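Local structure of D-glycerate 2-kinase (Thermotoga maritima, 2B8N) at residues W62-A67 / L132-G137; K78-T83 / E96-G101. The protein catalyses the ATP- and magnesium-dependent phosphorylation of D-glycerate to 2-phosphoglycerate, a step in the breakdown of serine. One frame throughout, in Å; residues are numbered along the deposited sequence.

Contact 1: W62-A67 / L132-G137; sequences WRMAKA and LLSGGG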
ATOM      1  N   TRP A  62      14.818   0.879  -1.148  1.00 28.57           N
ATOM      2  CA  TRP A  62      16.056   1.622  -1.075  1.00 28.06           C
ATOM      3  C   TRP A  62      16.075   2.570   0.132  1.00 28.88           C
ATOM      4  O   TRP A  62      17.085   2.648   0.837  1.00 29.65           O
ATOM      5  CB  TRP A  62      16.333   2.355  -2.383  1.00 27.62           C
ATOM      6  CG  TRP A  62      17.740   2.821  -2.479  1.00 28.91           C
ATOM      7  CD1 TRP A  62      18.791   2.167  -3.073  1.00 31.06           C
ATOM      8  CD2 TRP A  62      18.277   4.037  -1.944  1.00 30.98           C
ATOM      9  NE1 TRP A  62      19.947   2.913  -2.945  1.00 29.04           N
ATOM     10  CE2 TRP A  62      19.657   4.058  -2.249  1.00 29.01           C
ATOM     11  CE3 TRP A  62      17.726   5.111  -1.236  1.00 28.72           C
ATOM     12  CZ2 TRP A  62      20.480   5.113  -1.876  1.00 31.41           C
ATOM     13  CZ3 TRP A  62      18.554   6.151  -0.845  1.00 26.90           C
ATOM     14  CH2 TRP A  62      19.908   6.151  -1.168  1.00 29.73           C
ATOM     15  N   ARG A  63      14.981   3.281   0.398  1.00 28.79           N
ATOM     16  CA  ARG A  63      15.012   4.232   1.519  1.00 29.38           C
ATOM     17  C   ARG A  63      14.918   3.533   2.883  1.00 29.42           C
ATOM     18  O   ARG A  63      15.527   3.970   3.868  1.00 29.81           O
ATOM     19  CB  ARG A  63      13.958   5.328   1.371  1.00 29.17           C
ATOM     20  CG  ARG A  63      14.131   6.124   0.079  1.00 31.42           C
ATOM     21  CD  ARG A  63      14.372   7.623   0.269  1.00 36.38           C
ATOM     22  NE  ARG A  63      15.771   8.018   0.006  1.00 42.49           N
ATOM     23  CZ  ARG A  63      16.188   9.260  -0.281  1.00 37.19           C
ATOM     24  NH1 ARG A  63      15.343  10.272  -0.340  1.00 37.51           N
ATOM     25  NH2 ARG A  63      17.476   9.499  -0.510  1.00 42.07           N
HETATM   26  N   MSE A  64      14.180   2.430   2.934  1.00 30.04           N
HETATM   27  CA  MSE A  64      14.113   1.622   4.148  1.00 29.48           C
HETATM   28  C   MSE A  64      15.493   1.021   4.473  1.00 29.58           C
HETATM   29  O   MSE A  64      15.891   0.991   5.642  1.00 29.04           O
HETATM   30  CB  MSE A  64      13.083   0.516   4.001  1.00 28.40           C
HETATM   31  CG  MSE A  64      11.656   0.989   3.884  1.00 30.54           C
HETATM   32 SE   MSE A  64      10.398  -0.526   3.845  1.00 30.62          SE
HETATM   33  CE  MSE A  64      10.559  -1.256   5.670  1.00 34.29           C
ATOM     34  N   ALA A  65      16.221   0.558   3.451  1.00 28.58           N
ATOM     35  CA  ALA A  65      17.560   0.010   3.669  1.00 27.97           C
ATOM     36  C   ALA A  65      18.497   1.105   4.187  1.00 27.58           C
ATOM     37  O   ALA A  65      19.147   0.934   5.203  1.00 26.71           O
ATOM     38  CB  ALA A  65      18.120  -0.598   2.393  1.00 28.56           C
ATOM     39  N   LYS A  66      18.545   2.241   3.497  1.00 27.63           N
ATOM     40  CA  LYS A  66      19.366   3.356   3.940  1.00 28.19           C
ATOM     41  C   LYS A  66      19.114   3.749   5.403  1.00 27.83           C
ATOM     42  O   LYS A  66      20.065   4.047   6.127  1.00 28.50           O
ATOM     43  CB  LYS A  66      19.135   4.582   3.070  1.00 28.40           C
ATOM     44  CG  LYS A  66      19.930   5.802   3.526  1.00 26.51           C
ATOM     45  CD  LYS A  66      19.857   6.922   2.514  1.00 32.14           C
ATOM     46  CE  LYS A  66      20.417   8.216   3.097  1.00 34.86           C
ATOM     47  NZ  LYS A  66      19.531   8.733   4.171  1.00 34.63           N
ATOM     48  N   ALA A  67      17.848   3.785   5.824  1.00 26.87           N
ATOM     49  CA  ALA A  67      17.519   4.147   7.209  1.00 27.49           C
ATOM     50  C   ALA A  67      17.990   3.098   8.240  1.00 27.20           C
ATOM     51  O   ALA A  67      18.439   3.447   9.317  1.00 29.64           O
ATOM     52  CB  ALA A  67      16.021   4.424   7.351  1.00 27.69           C
ATOM     53  N   LEU A 132      13.087  -6.072   5.267  1.00 28.57           N
ATOM     54  CA  LEU A 132      12.434  -4.756   5.071  1.00 27.65           C
ATOM     55  C   LEU A 132      11.509  -4.833   3.864  1.00 27.10           C
ATOM     56  O   LEU A 132      11.976  -4.922   2.699  1.00 26.22           O
ATOM     57  CB  LEU A 132      13.491  -3.655   4.867  1.00 27.06           C
ATOM     58  CG  LEU A 132      14.520  -3.503   5.987  1.00 26.69           C
ATOM     59  CD1 LEU A 132      15.689  -2.633   5.554  1.00 36.66           C
ATOM     60  CD2 LEU A 132      13.886  -2.956   7.239  1.00 30.95           C
ATOM     61  N   LEU A 133      10.206  -4.831   4.129  1.00 26.71           N
ATOM     62  CA  LEU A 133       9.238  -5.146   3.084  1.00 26.80           C
ATOM     63  C   LEU A 133       8.252  -4.013   2.823  1.00 25.74           C
ATOM     64  O   LEU A 133       7.698  -3.431   3.757  1.00 25.42           O
ATOM     65  CB  LEU A 133       8.505  -6.438   3.452  1.00 27.62           C
ATOM     66  CG  LEU A 133       7.585  -7.119   2.434  1.00 28.37           C
ATOM     67  CD1 LEU A 133       8.282  -7.512   1.135  1.00 30.57           C
ATOM     68  CD2 LEU A 133       6.957  -8.338   3.094  1.00 28.47           C
ATOM     69  N   SER A 134       8.055  -3.716   1.537  1.00 27.22           N
ATOM     70  CA  SER A 134       7.023  -2.780   1.054  1.00 27.47           C
ATOM     71  C   SER A 134       6.331  -3.355  -0.185  1.00 26.44           C
ATOM     72  O   SER A 134       6.630  -4.475  -0.584  1.00 27.26           O
ATOM     73  CB  SER A 134       7.641  -1.397   0.752  1.00 28.37           C
ATOM     74  OG  SER A 134       8.906  -1.506   0.126  1.00 31.18           O
ATOM     75  N   GLY A 135       5.422  -2.584  -0.791  1.00 27.19           N
ATOM     76  CA  GLY A 135       4.639  -3.008  -1.985  1.00 26.26           C
ATOM     77  C   GLY A 135       5.426  -3.541  -3.175  1.00 25.76           C
ATOM     78  O   GLY A 135       6.581  -3.171  -3.394  1.00 26.76           O
ATOM     79  N   GLY A 136       4.795  -4.426  -3.936  1.00 26.04           N
ATOM     80  CA  GLY A 136       5.361  -4.968  -5.168  1.00 26.44           C
ATOM     81  C   GLY A 136       6.148  -6.258  -4.975  1.00 27.36           C
ATOM     82  O   GLY A 136       6.702  -6.773  -5.942  1.00 29.12           O
ATOM     83  N   GLY A 137       6.212  -6.768  -3.740  1.00 25.83           N
ATOM     84  CA  GLY A 137       6.963  -7.981  -3.418  1.00 26.21           C
ATOM     85  C   GLY A 137       6.514  -9.292  -4.065  1.00 26.84           C
ATOM     86  O   GLY A 137       7.296 -10.216  -4.181  1.00 27.48           O
TER

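Contact 2: K78-T83 / E96-G101; sequences KGVVVT and EIYEAG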
ATOM      1  N   LYS A  78      25.953  -7.871   5.637  1.00 30.60           N
ATOM      2  CA  LYS A  78      25.654  -7.888   4.210  1.00 30.22           C
ATOM      3  C   LYS A  78      24.267  -7.277   4.013  1.00 28.77           C
ATOM      4  O   LYS A  78      23.363  -7.502   4.817  1.00 28.10           O
ATOM      5  CB  LYS A  78      25.678  -9.318   3.648  1.00 30.87           C
ATOM      6  CG  LYS A  78      26.597  -9.488   2.420  1.00 35.16           C
ATOM      7  CD  LYS A  78      26.082  -8.738   1.176  1.00 42.16           C
ATOM      8  CE  LYS A  78      27.108  -7.696   0.626  1.00 42.76           C
ATOM      9  NZ  LYS A  78      26.968  -6.310   1.238  1.00 37.33           N
ATOM     10  N   GLY A  79      24.119  -6.488   2.957  1.00 27.93           N
ATOM     11  CA  GLY A  79      22.838  -5.907   2.597  1.00 27.65           C
ATOM     12  C   GLY A  79      22.542  -6.069   1.114  1.00 27.10           C
ATOM     13  O   GLY A  79      23.444  -6.007   0.256  1.00 26.40           O
ATOM     14  N   VAL A  80      21.264  -6.272   0.818  1.00 26.23           N
ATOM     15  CA  VAL A  80      20.797  -6.427  -0.555  1.00 26.27           C
ATOM     16  C   VAL A  80      19.429  -5.754  -0.721  1.00 27.43           C
ATOM     17  O   VAL A  80      18.579  -5.786   0.177  1.00 27.92           O
ATOM     18  CB  VAL A  80      20.757  -7.912  -0.981  1.00 26.13           C
ATOM     19  CG1 VAL A  80      19.750  -8.685  -0.139  1.00 30.02           C
ATOM     20  CG2 VAL A  80      20.455  -8.064  -2.467  1.00 26.48           C
ATOM     21  N   VAL A  81      19.252  -5.122  -1.881  1.00 29.25           N
ATOM     22  CA  VAL A  81      18.112  -4.266  -2.179  1.00 28.92           C
ATOM     23  C   VAL A  81      17.560  -4.656  -3.554  1.00 29.33           C
ATOM     24  O   VAL A  81      18.306  -4.694  -4.540  1.00 28.54           O
ATOM     25  CB  VAL A  81      18.573  -2.780  -2.173  1.00 30.34           C
ATOM     26  CG1 VAL A  81      17.523  -1.845  -2.775  1.00 29.94           C
ATOM     27  CG2 VAL A  81      18.959  -2.348  -0.742  1.00 32.63           C
ATOM     28  N   VAL A  82      16.257  -4.982  -3.601  1.00 28.79           N
ATOM     29  CA  VAL A  82      15.531  -5.217  -4.868  1.00 27.88           C
ATOM     30  C   VAL A  82      14.314  -4.267  -4.931  1.00 29.25           C
ATOM     31  O   VAL A  82      13.460  -4.287  -4.049  1.00 32.01           O
ATOM     32  CB  VAL A  82      15.049  -6.685  -5.021  1.00 25.67           C
ATOM     33  CG1 VAL A  82      14.509  -6.931  -6.438  1.00 24.06           C
ATOM     34  CG2 VAL A  82      16.159  -7.655  -4.734  1.00 22.99           C
ATOM     35  N   THR A  83      14.233  -3.430  -5.953  1.00 29.14           N
ATOM     36  CA  THR A  83      13.112  -2.486  -6.056  1.00 28.83           C
ATOM     37  C   THR A  83      12.713  -2.362  -7.530  1.00 28.51           C
ATOM     38  O   THR A  83      13.264  -3.051  -8.375  1.00 27.83           O
ATOM     39  CB  THR A  83      13.447  -1.113  -5.350  1.00 29.18           C
ATOM     40  OG1 THR A  83      12.258  -0.332  -5.160  1.00 29.49           O
ATOM     41  CG2 THR A  83      14.460  -0.301  -6.139  1.00 30.41           C
ATOM     42  N   GLU A  96      24.269  -4.610  -1.882  1.00 28.83           N
ATOM     43  CA  GLU A  96      24.052  -4.911  -3.281  1.00 29.69           C
ATOM     44  C   GLU A  96      22.707  -4.286  -3.679  1.00 27.50           C
ATOM     45  O   GLU A  96      21.678  -4.584  -3.089  1.00 23.54           O
ATOM     46  CB  GLU A  96      24.079  -6.436  -3.489  1.00 31.22           C
ATOM     47  CG  GLU A  96      25.410  -7.089  -3.085  1.00 31.09           C
ATOM     48  CD  GLU A  96      25.358  -8.611  -3.068  1.00 31.45           C
ATOM     49  OE1 GLU A  96      24.650  -9.209  -3.904  1.00 29.64           O
ATOM     50  OE2 GLU A  96      26.037  -9.212  -2.211  1.00 37.21           O
ATOM     51  N   ILE A  97      22.734  -3.396  -4.667  1.00 27.04           N
ATOM     52  CA  ILE A  97      21.533  -2.695  -5.096  1.00 26.23           C
ATOM     53  C   ILE A  97      21.033  -3.250  -6.451  1.00 25.67           C
ATOM     54  O   ILE A  97      21.732  -3.170  -7.466  1.00 24.52           O
ATOM     55  CB  ILE A  97      21.765  -1.144  -5.151  1.00 26.49           C
ATOM     56  CG1 ILE A  97      22.422  -0.630  -3.859  1.00 22.79           C
ATOM     57  CG2 ILE A  97      20.448  -0.411  -5.407  1.00 27.84           C
ATOM     58  CD1 ILE A  97      21.632  -0.952  -2.539  1.00 27.06           C
ATOM     59  N   TYR A  98      19.823  -3.810  -6.434  1.00 24.91           N
ATOM     60  CA  TYR A  98      19.204  -4.405  -7.600  1.00 24.61           C
ATOM     61  C   TYR A  98      17.782  -3.865  -7.926  1.00 24.71           C
ATOM     62  O   TYR A  98      17.054  -3.373  -7.056  1.00 24.58           O
ATOM     63  CB  TYR A  98      19.130  -5.909  -7.377  1.00 23.10           C
ATOM     64  CG  TYR A  98      20.467  -6.582  -7.110  1.00 21.27           C
ATOM     65  CD1 TYR A  98      21.551  -6.389  -7.962  1.00 21.27           C
ATOM     66  CD2 TYR A  98      20.623  -7.460  -6.038  1.00 18.93           C
ATOM     67  CE1 TYR A  98      22.772  -7.033  -7.740  1.00 23.85           C
ATOM     68  CE2 TYR A  98      21.848  -8.106  -5.792  1.00 23.11           C
ATOM     69  CZ  TYR A  98      22.923  -7.895  -6.650  1.00 24.89           C
ATOM     70  OH  TYR A  98      24.132  -8.536  -6.424  1.00 18.42           O
ATOM     71  N   GLU A  99      17.408  -3.969  -9.192  1.00 24.31           N
ATOM     72  CA  GLU A  99      16.067  -3.626  -9.631  1.00 26.31           C
ATOM     73  C   GLU A  99      15.532  -4.746 -10.513  1.00 26.28           C
ATOM     74  O   GLU A  99      16.305  -5.463 -11.141  1.00 24.79           O
ATOM     75  CB  GLU A  99      16.066  -2.281 -10.381  1.00 26.46           C
ATOM     76  CG  GLU A  99      16.807  -1.160  -9.638  1.00 25.92           C
ATOM     77  CD  GLU A  99      16.620   0.213 -10.260  1.00 25.36           C
ATOM     78  OE1 GLU A  99      16.251   0.260 -11.438  1.00 19.70           O
ATOM     79  OE2 GLU A  99      16.834   1.248  -9.587  1.00 24.99           O
ATOM     80  N   ALA A 100      14.208  -4.897 -10.545  1.00 28.32           N
ATOM     81  CA  ALA A 100      13.569  -6.019 -11.242  1.00 28.96           C
ATOM     82  C   ALA A 100      12.135  -5.715 -11.646  1.00 29.92           C
ATOM     83  O   ALA A 100      11.609  -4.619 -11.369  1.00 31.47           O
ATOM     84  CB  ALA A 100      13.611  -7.258 -10.379  1.00 28.18           C
ATOM     85  N   GLY A 101      11.517  -6.702 -12.306  1.00 29.28           N
ATOM     86  CA  GLY A 101      10.194  -6.560 -12.917  1.00 28.75           C
ATOM     87  C   GLY A 101       9.028  -6.288 -11.968  1.00 28.51           C
ATOM     88  O   GLY A 101       8.863  -6.955 -10.940  1.00 27.71           O
TER

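Contact 1: W62-A67 / L132-G137
Met64, on a helical turn, and Leu132, on a strand, are the residues of segments 62-67 and 132-137 whose CA atoms come nearest, 6.7 Å apart. The helix continues beyond both ends of 62-67. Segment 132-137 begins in a strand and then passes through three glycines. Gly136 is the N-cap of the next helix, and its positive phi of 92° is one that a side chain would make difficult. No hydrogen bond joins the two segments; they meet by van der Waals packing.

Met64 is a selenomethionine. Its side chain and that of Leu132 slide past each other in opposite directions. CG of Met64 lies anti to its own carbonyl carbon (chi1 -66°), and the chain is straight until it bends at chi3. That last bend brings Met64 CE to 3.9 Å from CB of Leu132. Met64 SE sits farther along the strand, 4.1 Å from Ser134 OG, a loose van der Waals approach. Ser134 OG is hydrogen-bonded to the backbone N of Ala60. Leu132 reaches back with CD1, which lies 3.6 Å from the carbonyl O of Met64 and 3.7 Å from CA of Ala65. This methyl therefore rests on the helix backbone.

All five touching residues are buried. Helix 61-72 packs here on the parallel sheet. Strand 128-133 runs between strands 52-57 and 193-199. Leu54 and Ala56 of strand 52-57 touch both Ala65 and Leu132, and Pro36 of helix 36-41 touches Met64.

Contact 2: K78-T83 / E96-G101
Val81 and Ile97 lie side by side and point the same way, with Val81 CG2 3.5 Å from Ile97 CD1. Ile97 turns its CD1 inward by a bend at chi2 (-57°). On the other sheet face, Val80 CG2 meets the CD2-CE2 side of the Tyr98 ring obliquely, 3.6 Å from CE2. Val82 CG1 touches Ala100 CB farther along.

Five backbone hydrogen bonds join the parallel strands. They run from Glu96 N to Gly79 O at one end to Ala100 N to Thr83 O at the other, the latter 3.0 Å long.

At the polar edge, Tyr98 OH donates to Glu96 OE1 (2.7 Å), on the anti side of the carboxylate and 26° out of its plane. Arg115 of helix 107-120 forms a salt bridge to the same oxygen. Lys78 crosses Glu96 at about a right angle. Lys78 NZ is hydrogen-bonded to Asp94 O and stays 4.6 Å from Glu96 OE2. With an alanine in place of Glu96, the Tyr98 hydroxyl and Arg115 would probably lose their shared acceptor, and the ring would be freer to turn.

Strand 96-100 is joined by backbone bonds, packed by apolar side chains and bordered by the Glu96 carboxylate, whose charge Arg115 and Lys78 probably stabilise.

How the contacts relate
Both contacts reach the same parallel sheet, and their centres are 10 Å apart. Contact 1 sets helix 61-72 over strand 128-133, while contact 2 pairs strand 76-84 with strand 96-100, outermost within this chain. The helix and strand 76-84 follow each other in the chain, and contact 2 is nested in the loop closed by contact 1. The two meet beneath the helix. Ala65 CB lies 3.7 Å from Val81 CG2, and Trp62 CD1 lies 3.9 Å from Ile97 CG2. One helix thus spans from strand 128-133 to strand 96-100 in this alpha/beta domain.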